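Side-chain contacts in BIFUNCTIONAL PROTEIN Proline utilization A (PutA) (Corynebacterium freiburgense, PDB 5UX5), which catalyses both steps of proline oxidation to glutamate, using an FAD-dependent proline dehydrogenase barrel and an NAD-dependent aldehyde dehydrogenase module in a single chain: residues P215-A220 with P227-D232; R244-L249 with L258-V263; G911-I916 with G1048-L1053. All blocks are in the same frame, centred on the assembly; numbering follows the deposited sequence.

Contact 1: residues P215-A220 with P227-D232; sequences PLYRLA and PFINLD. With FAD (flavin-adenine dinucleotide), chain E.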
loop_
_atom_site.group_PDB
_atom_site.type_symbol
_atom_site.label_atom_id
_atom_site.label_comp_id
_atom_site.label_asym_id
_atom_site.label_seq_id
_atom_site.Cartn_x
_atom_site.Cartn_y
_atom_site.Cartn_z
ATOM N N PRO A 215 0.479 27.668 -20.833
ATOM C CA PRO A 215 0.196 27.688 -22.281
ATOM C C PRO A 215 -1.255 27.399 -22.595
ATOM O O PRO A 215 -1.796 27.967 -23.550
ATOM C CB PRO A 215 1.119 26.605 -22.857
ATOM C CG PRO A 215 2.072 26.254 -21.786
ATOM C CD PRO A 215 1.711 26.924 -20.509
ATOM N N LEU A 216 -1.905 26.525 -21.818
ATOM C CA LEU A 216 -3.308 26.201 -22.074
ATOM C C LEU A 216 -4.229 27.385 -21.779
ATOM O O LEU A 216 -5.190 27.630 -22.517
ATOM C CB LEU A 216 -3.735 25.003 -21.237
ATOM C CG LEU A 216 -5.232 24.755 -21.380
ATOM C CD1 LEU A 216 -5.512 24.117 -22.735
ATOM C CD2 LEU A 216 -5.806 23.952 -20.238
ATOM N N TYR A 217 -3.978 28.106 -20.686
ATOM C CA TYR A 217 -4.829 29.238 -20.339
ATOM C C TYR A 217 -4.579 30.427 -21.259
ATOM O O TYR A 217 -5.503 31.182 -21.558
ATOM C CB TYR A 217 -4.609 29.620 -18.875
ATOM C CG TYR A 217 -5.254 28.676 -17.875
ATOM C CD1 TYR A 217 -4.640 27.470 -17.520
ATOM C CD2 TYR A 217 -6.467 28.992 -17.276
ATOM C CE1 TYR A 217 -5.219 26.609 -16.615
ATOM C CE2 TYR A 217 -7.050 28.144 -16.372
ATOM C CZ TYR A 217 -6.421 26.948 -16.038
ATOM O OH TYR A 217 -7.012 26.098 -15.130
ATOM N N ARG A 218 -3.352 30.587 -21.741
ATOM C CA ARG A 218 -3.074 31.610 -22.736
ATOM C C ARG A 218 -3.911 31.387 -23.976
ATOM O O ARG A 218 -4.342 32.356 -24.625
ATOM C CB ARG A 218 -1.599 31.584 -23.095
ATOM C CG ARG A 218 -0.769 32.222 -22.065
ATOM C CD ARG A 218 0.651 32.049 -22.356
ATOM N NE ARG A 218 1.392 32.333 -21.148
ATOM C CZ ARG A 218 2.556 31.779 -20.875
ATOM N NH1 ARG A 218 3.077 30.932 -21.753
ATOM N NH2 ARG A 218 3.187 32.059 -19.737
ATOM N N LEU A 219 -4.086 30.113 -24.366
ATOM C CA LEU A 219 -4.899 29.822 -25.541
ATOM C C LEU A 219 -6.329 30.305 -25.374
ATOM O O LEU A 219 -6.951 30.735 -26.354
ATOM C CB LEU A 219 -4.902 28.335 -25.852
ATOM C CG LEU A 219 -3.628 27.707 -26.405
ATOM C CD1 LEU A 219 -3.986 26.302 -26.794
ATOM C CD2 LEU A 219 -3.060 28.453 -27.600
ATOM N N ALA A 220 -6.836 30.311 -24.138
ATOM C CA ALA A 220 -8.163 30.849 -23.865
ATOM C C ALA A 220 -8.187 32.374 -23.851
ATOM O O ALA A 220 -9.264 32.959 -23.983
ATOM C CB ALA A 220 -8.687 30.322 -22.530
ATOM N N PRO A 227 -12.748 31.228 -24.380
ATOM C CA PRO A 227 -13.316 29.929 -24.008
ATOM C C PRO A 227 -12.989 29.598 -22.554
ATOM O O PRO A 227 -12.141 30.227 -21.920
ATOM C CB PRO A 227 -12.652 28.962 -24.986
ATOM C CG PRO A 227 -11.386 29.677 -25.442
ATOM C CD PRO A 227 -11.653 31.131 -25.361
ATOM N N PHE A 228 -13.650 28.556 -22.047
ATOM C CA PHE A 228 -13.720 28.215 -20.625
ATOM C C PHE A 228 -12.921 26.951 -20.309
ATOM O O PHE A 228 -13.112 25.908 -20.953
ATOM C CB PHE A 228 -15.181 28.005 -20.228
ATOM C CG PHE A 228 -15.415 27.895 -18.760
ATOM C CD1 PHE A 228 -15.624 29.023 -17.986
ATOM C CD2 PHE A 228 -15.470 26.640 -18.153
ATOM C CE1 PHE A 228 -15.853 28.913 -16.635
ATOM C CE2 PHE A 228 -15.693 26.514 -16.795
ATOM C CZ PHE A 228 -15.898 27.650 -16.036
ATOM N N ILE A 229 -12.057 27.041 -19.295
ATOM C CA ILE A 229 -11.259 25.923 -18.796
ATOM C C ILE A 229 -11.748 25.561 -17.402
ATOM O O ILE A 229 -11.810 26.420 -16.510
ATOM C CB ILE A 229 -9.756 26.266 -18.769
ATOM C CG1 ILE A 229 -9.234 26.500 -20.186
ATOM C CG2 ILE A 229 -8.955 25.200 -18.040
ATOM C CD1 ILE A 229 -7.952 27.256 -20.226
ATOM N N ASN A 230 -12.088 24.290 -17.214
ATOM C CA ASN A 230 -12.521 23.791 -15.919
ATOM C C ASN A 230 -11.516 22.783 -15.387
ATOM O O ASN A 230 -11.029 21.920 -16.128
ATOM C CB ASN A 230 -13.910 23.170 -15.972
ATOM C CG ASN A 230 -14.389 22.787 -14.606
ATOM O OD1 ASN A 230 -14.965 23.592 -13.880
ATOM N ND2 ASN A 230 -14.121 21.556 -14.232
ATOM N N LEU A 231 -11.172 22.931 -14.112
ATOM C CA LEU A 231 -10.307 21.985 -13.429
ATOM C C LEU A 231 -11.202 20.964 -12.736
ATOM O O LEU A 231 -11.955 21.306 -11.814
ATOM C CB LEU A 231 -9.376 22.697 -12.445
ATOM C CG LEU A 231 -8.254 23.592 -12.964
ATOM C CD1 LEU A 231 -7.486 24.253 -11.852
ATOM C CD2 LEU A 231 -7.303 22.794 -13.820
ATOM N N ASP A 232 -11.119 19.712 -13.183
ATOM C CA ASP A 232 -11.913 18.646 -12.584
ATOM C C ASP A 232 -11.232 18.121 -11.317
ATOM O O ASP A 232 -10.039 18.353 -11.070
ATOM C CB ASP A 232 -12.123 17.482 -13.560
ATOM C CG ASP A 232 -13.000 17.844 -14.740
ATOM O OD1 ASP A 232 -13.716 18.859 -14.660
ATOM O OD2 ASP A 232 -12.982 17.103 -15.746
HETATM P PA FAD E . -28.132 11.047 -7.592
HETATM O O1A FAD E . -28.758 9.610 -7.625
HETATM O O2A FAD E . -28.879 12.133 -6.971
HETATM O O5B FAD E . -26.840 11.228 -6.889
HETATM C C5B FAD E . -25.920 10.154 -6.826
HETATM C C4B FAD E . -24.730 10.588 -5.991
HETATM O O4B FAD E . -25.009 10.478 -4.626
HETATM C C3B FAD E . -23.510 9.754 -6.222
HETATM O O3B FAD E . -22.765 10.073 -7.343
HETATM C C2B FAD E . -22.747 9.961 -4.964
HETATM O O2B FAD E . -21.898 11.046 -5.056
HETATM C C1B FAD E . -23.833 10.111 -3.939
HETATM N N9A FAD E . -24.068 8.893 -3.178
HETATM C C8A FAD E . -24.837 7.806 -3.571
HETATM N N7A FAD E . -24.800 6.857 -2.615
HETATM C C5A FAD E . -24.024 7.267 -1.536
HETATM C C6A FAD E . -23.667 6.703 -0.296
HETATM N N6A FAD E . -24.090 5.383 0.139
HETATM N N1A FAD E . -22.881 7.410 0.532
HETATM C C2A FAD E . -22.428 8.652 0.173
HETATM N N3A FAD E . -22.757 9.226 -1.026
HETATM C C4A FAD E . -23.542 8.574 -1.891
HETATM N N1 FAD E . -18.034 13.776 -10.527
HETATM C C2 FAD E . -16.768 14.125 -9.932
HETATM O O2 FAD E . -16.370 13.456 -8.799
HETATM N N3 FAD E . -15.950 15.080 -10.550
HETATM C C4 FAD E . -16.349 15.744 -11.711
HETATM O O4 FAD E . -15.529 16.695 -12.294
HETATM C C4X FAD E . -17.728 15.511 -12.251
HETATM N N5 FAD E . -18.254 16.258 -13.299
HETATM C C5X FAD E . -19.566 16.046 -13.745
HETATM C C6 FAD E . -20.104 16.795 -14.808
HETATM C C7 FAD E . -21.407 16.551 -15.228
HETATM C C7M FAD E . -22.006 17.326 -16.365
HETATM C C8 FAD E . -22.184 15.605 -14.608
HETATM C C8M FAD E . -23.585 15.351 -15.063
HETATM C C9 FAD E . -21.660 14.862 -13.560
HETATM C C9A FAD E . -20.363 15.085 -13.135
HETATM N N10 FAD E . -19.867 14.313 -12.044
HETATM C C10 FAD E . -18.547 14.513 -11.587
HETATM C "C1'" FAD E . -20.712 13.265 -11.441
HETATM C "C2'" FAD E . -21.446 13.621 -10.177
HETATM O "O2'" FAD E . -20.522 13.789 -9.162
HETATM C "C3'" FAD E . -22.448 12.481 -9.892
HETATM O "O3'" FAD E . -21.727 11.333 -9.658
HETATM C "C4'" FAD E . -23.492 12.153 -10.966
HETATM O "O4'" FAD E . -23.792 13.222 -11.788
HETATM C "C5'" FAD E . -24.770 11.487 -10.405
HETATM O "O5'" FAD E . -25.348 12.107 -9.263
HETATM P P FAD E . -26.788 12.849 -9.256
HETATM O O1P FAD E . -26.869 14.296 -8.637
HETATM O O2P FAD E . -27.165 12.635 -10.773
HETATM O O3P FAD E . -27.906 11.737 -8.881
#
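Ile229 is the centre of this contact, its side chain packed against Leu216, Tyr217 and Ala220 of the helix. Its CD1 methyl makes a CH-pi contact with Tyr217, 3.9 Å from the ring centroid and 19° off the ring normal, hence over the face though displaced toward the rim. Two torsions account for the reach of Ile229: with CG1 anti to the carbonyl carbon (chi1 -64°) and the chain extended beyond it, CD1 enters the helix surface, while the other branch, CG2, lies 3.7 Å from Tyr217 CZ near the phenol end of the ring.

Further apolar contacts fall around and beyond that methyl. Leu216 meets Ile229 tip to tip, with Leu216 CG 3.9 Å from Ile229 CD1, and Ala220 CB closes on the same methyl at 3.9 Å. At the C-terminal end of the helix segment, Ala220 packs on the Pro227 ring, Ala220 CB to Pro227 CG being 4.0 Å; here the two backbones come nearest, the CA atoms of Ala220 and Pro227 lying 5.2 Å apart. Further along the strand Tyr217 crosses Leu231 at about a right angle, its OH 3.5 Å from Leu231 CG.

Polar chemistry belongs to the far side of the strand. Asn230 ND2 gives a weak bond to Asp232 OD1. Asp232 is part of the FAD pocket, and its OD1 lies 3.7 Å from O4 of the flavin, a near approach without a hydrogen bond.

Helix 215-220 and strand 228-232 run roughly antiparallel, at 147°, as expected where a barrel helix returns to the next strand of the proline dehydrogenase TIM barrel. Strand 228-232 lies between parallel strands 185-189 and 260-265, while Leu178 of helix 164-178 touches both Leu216 and Ile229, and helix 239-251 adds Leu249 against Tyr217 and Phe246 against Leu231.

Contact 2: residues R244-L249 with L258-V263; sequences RLFEEL and LEAGIV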
loop_
_atom_site.group_PDB
_atom_site.type_symbol
_atom_site.label_atom_id
_atom_site.label_comp_id
_atom_site.label_asym_id
_atom_site.label_seq_id
_atom_site.Cartn_x
_atom_site.Cartn_y
_atom_site.Cartn_z
ATOM N N ARG A 244 -5.550 25.390 -4.835
ATOM C CA ARG A 244 -4.388 26.265 -4.795
ATOM C C ARG A 244 -3.903 26.582 -6.204
ATOM O O ARG A 244 -3.505 27.716 -6.503
ATOM C CB ARG A 244 -3.279 25.627 -3.978
ATOM C CG ARG A 244 -2.097 26.491 -3.855
ATOM C CD ARG A 244 -1.121 25.898 -2.926
ATOM N NE ARG A 244 0.185 26.517 -3.098
ATOM C CZ ARG A 244 1.261 26.164 -2.413
ATOM N NH1 ARG A 244 1.178 25.186 -1.512
ATOM N NH2 ARG A 244 2.410 26.779 -2.633
ATOM N N LEU A 245 -3.910 25.585 -7.077
ATOM C CA LEU A 245 -3.564 25.834 -8.466
ATOM C C LEU A 245 -4.493 26.882 -9.064
ATOM O O LEU A 245 -4.038 27.869 -9.644
ATOM C CB LEU A 245 -3.630 24.513 -9.237
ATOM C CG LEU A 245 -3.905 24.545 -10.726
ATOM C CD1 LEU A 245 -2.711 25.170 -11.424
ATOM C CD2 LEU A 245 -4.186 23.124 -11.193
ATOM N N PHE A 246 -5.798 26.705 -8.858
ATOM C CA PHE A 246 -6.809 27.622 -9.381
ATOM C C PHE A 246 -6.576 29.051 -8.903
ATOM O O PHE A 246 -6.537 29.979 -9.712
ATOM C CB PHE A 246 -8.173 27.115 -8.946
ATOM C CG PHE A 246 -9.351 27.792 -9.583
ATOM C CD1 PHE A 246 -9.604 27.660 -10.931
ATOM C CD2 PHE A 246 -10.296 28.453 -8.789
ATOM C CE1 PHE A 246 -10.754 28.250 -11.504
ATOM C CE2 PHE A 246 -11.433 29.029 -9.341
ATOM C CZ PHE A 246 -11.661 28.928 -10.699
ATOM N N GLU A 247 -6.384 29.247 -7.593
ATOM C CA GLU A 247 -6.344 30.605 -7.049
ATOM C C GLU A 247 -5.033 31.309 -7.350
ATOM O O GLU A 247 -5.021 32.504 -7.662
ATOM C CB GLU A 247 -6.605 30.576 -5.548
ATOM C CG GLU A 247 -8.017 30.146 -5.264
ATOM C CD GLU A 247 -8.396 30.105 -3.792
ATOM O OE1 GLU A 247 -9.436 29.494 -3.516
ATOM O OE2 GLU A 247 -7.672 30.618 -2.913
ATOM N N GLU A 248 -3.921 30.599 -7.288
ATOM C CA GLU A 248 -2.675 31.256 -7.638
ATOM C C GLU A 248 -2.672 31.652 -9.119
ATOM O O GLU A 248 -2.391 32.809 -9.464
ATOM C CB GLU A 248 -1.507 30.338 -7.291
ATOM C CG GLU A 248 -1.254 30.233 -5.805
ATOM C CD GLU A 248 0.010 29.454 -5.499
ATOM O OE1 GLU A 248 0.258 29.131 -4.303
ATOM O OE2 GLU A 248 0.747 29.160 -6.472
ATOM N N LEU A 249 -3.086 30.736 -10.000
ATOM C CA LEU A 249 -2.981 30.993 -11.430
ATOM C C LEU A 249 -3.875 32.145 -11.851
ATOM O O LEU A 249 -3.456 33.015 -12.625
ATOM C CB LEU A 249 -3.331 29.737 -12.214
ATOM C CG LEU A 249 -2.836 29.679 -13.652
ATOM C CD1 LEU A 249 -1.333 29.799 -13.668
ATOM C CD2 LEU A 249 -3.261 28.357 -14.275
ATOM N N LEU A 258 -9.586 36.415 -16.849
ATOM C CA LEU A 258 -10.072 35.199 -17.483
ATOM C C LEU A 258 -11.061 34.493 -16.563
ATOM O O LEU A 258 -10.721 34.127 -15.431
ATOM C CB LEU A 258 -8.918 34.259 -17.819
ATOM C CG LEU A 258 -9.293 32.947 -18.511
ATOM C CD1 LEU A 258 -10.019 33.233 -19.816
ATOM C CD2 LEU A 258 -8.048 32.088 -18.740
ATOM N N GLU A 259 -12.268 34.282 -17.067
ATOM C CA GLU A 259 -13.288 33.507 -16.373
ATOM C C GLU A 259 -12.971 32.024 -16.528
ATOM O O GLU A 259 -12.935 31.510 -17.649
ATOM C CB GLU A 259 -14.660 33.842 -16.955
ATOM C CG GLU A 259 -15.799 33.886 -15.985
ATOM C CD GLU A 259 -16.975 34.695 -16.513
ATOM O OE1 GLU A 259 -17.940 34.083 -17.025
ATOM O OE2 GLU A 259 -16.926 35.943 -16.425
ATOM N N ALA A 260 -12.741 31.342 -15.406
ATOM C CA ALA A 260 -12.389 29.928 -15.381
ATOM C C ALA A 260 -13.056 29.264 -14.181
ATOM O O ALA A 260 -13.598 29.927 -13.301
ATOM C CB ALA A 260 -10.873 29.720 -15.339
ATOM N N GLY A 261 -13.048 27.932 -14.171
ATOM C CA GLY A 261 -13.897 27.183 -13.270
ATOM C C GLY A 261 -13.174 26.037 -12.588
ATOM O O GLY A 261 -12.098 25.609 -12.992
ATOM N N ILE A 262 -13.826 25.530 -11.547
ATOM C CA ILE A 262 -13.303 24.453 -10.720
ATOM C C ILE A 262 -14.493 23.701 -10.152
ATOM O O ILE A 262 -15.560 24.282 -9.926
ATOM C CB ILE A 262 -12.387 24.991 -9.594
ATOM C CG1 ILE A 262 -11.828 23.843 -8.750
ATOM C CG2 ILE A 262 -13.139 25.927 -8.686
ATOM C CD1 ILE A 262 -10.856 24.320 -7.714
ATOM N N VAL A 263 -14.294 22.394 -9.901
ATOM C CA VAL A 263 -15.332 21.484 -9.400
ATOM C C VAL A 263 -15.230 21.369 -7.885
ATOM O O VAL A 263 -14.131 21.295 -7.330
ATOM C CB VAL A 263 -15.197 20.089 -10.047
ATOM C CG1 VAL A 263 -16.056 19.097 -9.340
ATOM C CG2 VAL A 263 -15.603 20.122 -11.500
#
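Phe246 reaches from the helix onto three consecutive residues, Ala260, Gly261 and Ile262, and its ring makes the tight part of the contact. Ile262 lies over one face: its CG2 is 3.9 Å from the ring centroid and 21° off the normal, a CH-pi contact offset toward the rim, with Phe246 CE2 the closest ring atom at 3.6 Å. The outer rim of the ring, CZ and CE1, meets backbone. Phe246 CZ comes edge-on to the carbonyl of Ala260, 3.4 Å from its O, and Phe246 CE1 lies 3.3 Å from Gly261 O at an oblique angle. Chi1 of -170° places the Phe246 ring anti to its own backbone N and directs it off the helix toward the strand.

The two elements run almost antiparallel, with axes 9.5 Å apart, and belong to the beta-alpha-beta unit of strand 228-232, helix 239-251 and strand 260-265 in the proline dehydrogenase barrel. Leu278 of the following helix and Ile293 of the following strand also touch Phe246.

The helix side turned from the strand is more open and polar. Arg244 and Glu248, one turn apart and both partly exposed, form a salt bridge, NE to OE1 2.9 Å, in which the nitrogen approaches 47° out of the carboxylate plane. Each charge has a second partner on helix 202-221: Asp203 for Arg244 and Lys210 for Glu248.

Contact 3: residues G911-I916 with G1048-L1053; sequences GTWEDI and GRRELL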
loop_
_atom_site.group_PDB
_atom_site.type_symbol
_atom_site.label_atom_id
_atom_site.label_comp_id
_atom_site.label_asym_id
_atom_site.label_seq_id
_atom_site.Cartn_x
_atom_site.Cartn_y
_atom_site.Cartn_z
ATOM N N GLY A 911 12.042 -19.514 22.546
ATOM C CA GLY A 911 12.087 -20.314 23.750
ATOM C C GLY A 911 12.014 -21.773 23.388
ATOM O O GLY A 911 12.328 -22.170 22.264
ATOM N N THR A 912 11.570 -22.571 24.346
ATOM C CA THR A 912 11.465 -24.007 24.138
ATOM C C THR A 912 10.147 -24.486 24.709
ATOM O O THR A 912 9.653 -23.914 25.678
ATOM C CB THR A 912 12.621 -24.740 24.799
ATOM O OG1 THR A 912 12.810 -24.226 26.124
ATOM C CG2 THR A 912 13.901 -24.540 23.979
ATOM N N TRP A 913 9.582 -25.530 24.101
ATOM C CA TRP A 913 8.307 -26.098 24.522
ATOM C C TRP A 913 8.492 -27.517 25.045
ATOM O O TRP A 913 9.358 -28.266 24.577
ATOM C CB TRP A 913 7.290 -26.111 23.370
ATOM C CG TRP A 913 6.812 -24.750 22.962
ATOM C CD1 TRP A 913 7.451 -23.873 22.148
ATOM C CD2 TRP A 913 5.595 -24.101 23.371
ATOM N NE1 TRP A 913 6.713 -22.718 22.008
ATOM C CE2 TRP A 913 5.572 -22.830 22.752
ATOM C CE3 TRP A 913 4.533 -24.466 24.208
ATOM C CZ2 TRP A 913 4.532 -21.918 22.950
ATOM C CZ3 TRP A 913 3.493 -23.568 24.390
ATOM C CH2 TRP A 913 3.500 -22.312 23.766
ATOM N N GLU A 914 7.650 -27.888 26.011
ATOM C CA GLU A 914 7.660 -29.230 26.572
ATOM C C GLU A 914 6.242 -29.754 26.708
ATOM O O GLU A 914 5.319 -28.994 27.005
ATOM C CB GLU A 914 8.337 -29.255 27.943
ATOM C CG GLU A 914 7.623 -28.449 29.037
ATOM C CD GLU A 914 8.353 -28.490 30.385
ATOM O OE1 GLU A 914 8.987 -29.517 30.711
ATOM O OE2 GLU A 914 8.308 -27.485 31.118
ATOM N N ASP A 915 6.065 -31.056 26.501
ATOM C CA ASP A 915 4.777 -31.669 26.814
ATOM C C ASP A 915 4.461 -31.532 28.310
ATOM O O ASP A 915 5.357 -31.564 29.161
ATOM C CB ASP A 915 4.783 -33.146 26.400
ATOM C CG ASP A 915 4.570 -33.352 24.911
ATOM O OD1 ASP A 915 3.708 -32.678 24.327
ATOM O OD2 ASP A 915 5.267 -34.188 24.307
ATOM N N ILE A 916 3.181 -31.338 28.631
ATOM C CA ILE A 916 2.697 -31.393 30.007
ATOM C C ILE A 916 1.618 -32.465 30.117
ATOM O O ILE A 916 1.124 -32.991 29.123
ATOM C CB ILE A 916 2.162 -30.040 30.526
ATOM C CG1 ILE A 916 0.951 -29.550 29.739
ATOM C CG2 ILE A 916 3.256 -28.989 30.588
ATOM C CD1 ILE A 916 0.525 -28.127 30.168
ATOM N N GLY A 1048 0.939 -31.750 18.899
ATOM C CA GLY A 1048 1.081 -31.343 17.515
ATOM C C GLY A 1048 0.952 -29.849 17.292
ATOM O O GLY A 1048 1.496 -29.326 16.301
ATOM N N ARG A 1049 0.266 -29.139 18.202
ATOM C CA ARG A 1049 0.218 -27.687 18.097
ATOM C C ARG A 1049 1.616 -27.108 18.025
ATOM O O ARG A 1049 1.814 -26.065 17.403
ATOM C CB ARG A 1049 -0.541 -27.078 19.278
ATOM C CG ARG A 1049 -0.754 -25.580 19.165
ATOM C CD ARG A 1049 -1.408 -25.224 17.822
ATOM N NE ARG A 1049 -1.599 -23.782 17.620
ATOM C CZ ARG A 1049 -0.669 -22.960 17.112
ATOM N NH1 ARG A 1049 0.522 -23.419 16.759
ATOM N NH2 ARG A 1049 -0.918 -21.665 16.955
ATOM N N ARG A 1050 2.600 -27.783 18.624
ATOM C CA ARG A 1050 3.997 -27.403 18.483
ATOM C C ARG A 1050 4.741 -28.240 17.449
ATOM O O ARG A 1050 5.359 -27.675 16.542
ATOM C CB ARG A 1050 4.726 -27.513 19.818
ATOM C CG ARG A 1050 4.189 -26.668 20.944
ATOM C CD ARG A 1050 4.072 -25.226 20.587
ATOM N NE ARG A 1050 5.241 -24.773 19.855
ATOM C CZ ARG A 1050 5.292 -23.619 19.196
ATOM N NH1 ARG A 1050 4.233 -22.800 19.206
ATOM N NH2 ARG A 1050 6.388 -23.289 18.521
ATOM N N GLU A 1051 4.638 -29.571 17.519
ATOM C CA GLU A 1051 5.483 -30.422 16.682
ATOM C C GLU A 1051 5.137 -30.287 15.211
ATOM O O GLU A 1051 6.029 -30.352 14.364
ATOM C CB GLU A 1051 5.357 -31.879 17.105
ATOM C CG GLU A 1051 6.328 -32.850 16.438
ATOM C CD GLU A 1051 7.803 -32.524 16.707
ATOM O OE1 GLU A 1051 8.573 -32.469 15.721
ATOM O OE2 GLU A 1051 8.206 -32.386 17.893
ATOM N N LEU A 1052 3.856 -30.096 14.877
ATOM C CA LEU A 1052 3.478 -30.034 13.465
ATOM C C LEU A 1052 4.052 -28.806 12.748
ATOM O O LEU A 1052 4.077 -28.783 11.507
ATOM C CB LEU A 1052 1.945 -30.095 13.305
ATOM C CG LEU A 1052 1.290 -31.468 13.594
ATOM C CD1 LEU A 1052 -0.221 -31.434 13.638
ATOM C CD2 LEU A 1052 1.702 -32.514 12.593
ATOM N N LEU A 1053 4.549 -27.798 13.477
ATOM C CA LEU A 1053 5.139 -26.650 12.785
ATOM C C LEU A 1053 6.357 -27.088 11.981
ATOM O O LEU A 1053 6.640 -26.531 10.917
ATOM C CB LEU A 1053 5.484 -25.522 13.772
ATOM C CG LEU A 1053 4.295 -24.781 14.425
ATOM C CD1 LEU A 1053 4.684 -23.811 15.515
ATOM C CD2 LEU A 1053 3.447 -24.055 13.442
#
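Trp913 and Arg1050 make the whole contact between strand and helix, a flat stack of guanidinium on indole. The two planes are 7° apart with centres 3.6 Å from each other, so the groups lie face to face. Arg1050 CZ sits 3.6 Å from the centroid of the five-membered ring, 27° off its normal, which meets the geometry of a cation-pi interaction. The aliphatic part joins in: Arg1050 CD lies over the same face, 3.5 Å from that centroid, as a CH-pi contact. A chain bent at chi2 and chi3 folds the arginine back, bringing both its methylene and its charged end onto the indole.

On the other face of the guanidinium, Leu1053 CD1, from the 3-10 turn that follows the helix, lies over the rim. The indole is positioned by Trp913 NE1 bonding to the carbonyl of Ala908, and its ring also meets that of Phe582. Backbone pairing of Thr912 and Glu914 with strand 580-591 sets the strand itself, while Asp915 receives bonds from the backbone N of Ala1046 and Asp1047, just ahead of the helix. The contact thus ties the strand at 911-915, antiparallel to strand 580-591, to the C-terminal region of the chain.

Arg1050 NE and Trp913 NE1 are 3.3 Å apart, but both are donors, so their closeness reflects stacking; attraction here probably rests on the positive charge over the indole electrons together with dispersion, leaving the guanidinium N-H groups directed outward around its rim.

Contacts 1 and 2 are adjacent helix-strand packings around one barrel, their centres about 9 Å apart. Their strands, 228-232 and 260-265, are parallel neighbours paired through Ile229 O to Gly261 N and Leu231 N to Gly261 O, each 3.0 Å and probably a hydrogen bond. In both, the helix packs outside the barrel while the strand leads to the flavin: contact 1 contributes Asp232 and contact 2 Val263 to the FAD pocket, and the Ile262 side chain is about 9 Å from the cofactor. Contact 3 is remote, its centre about 70 Å from that of contact 1 and about 67 Å from that of contact 2, on the opposite side of the chain's centre.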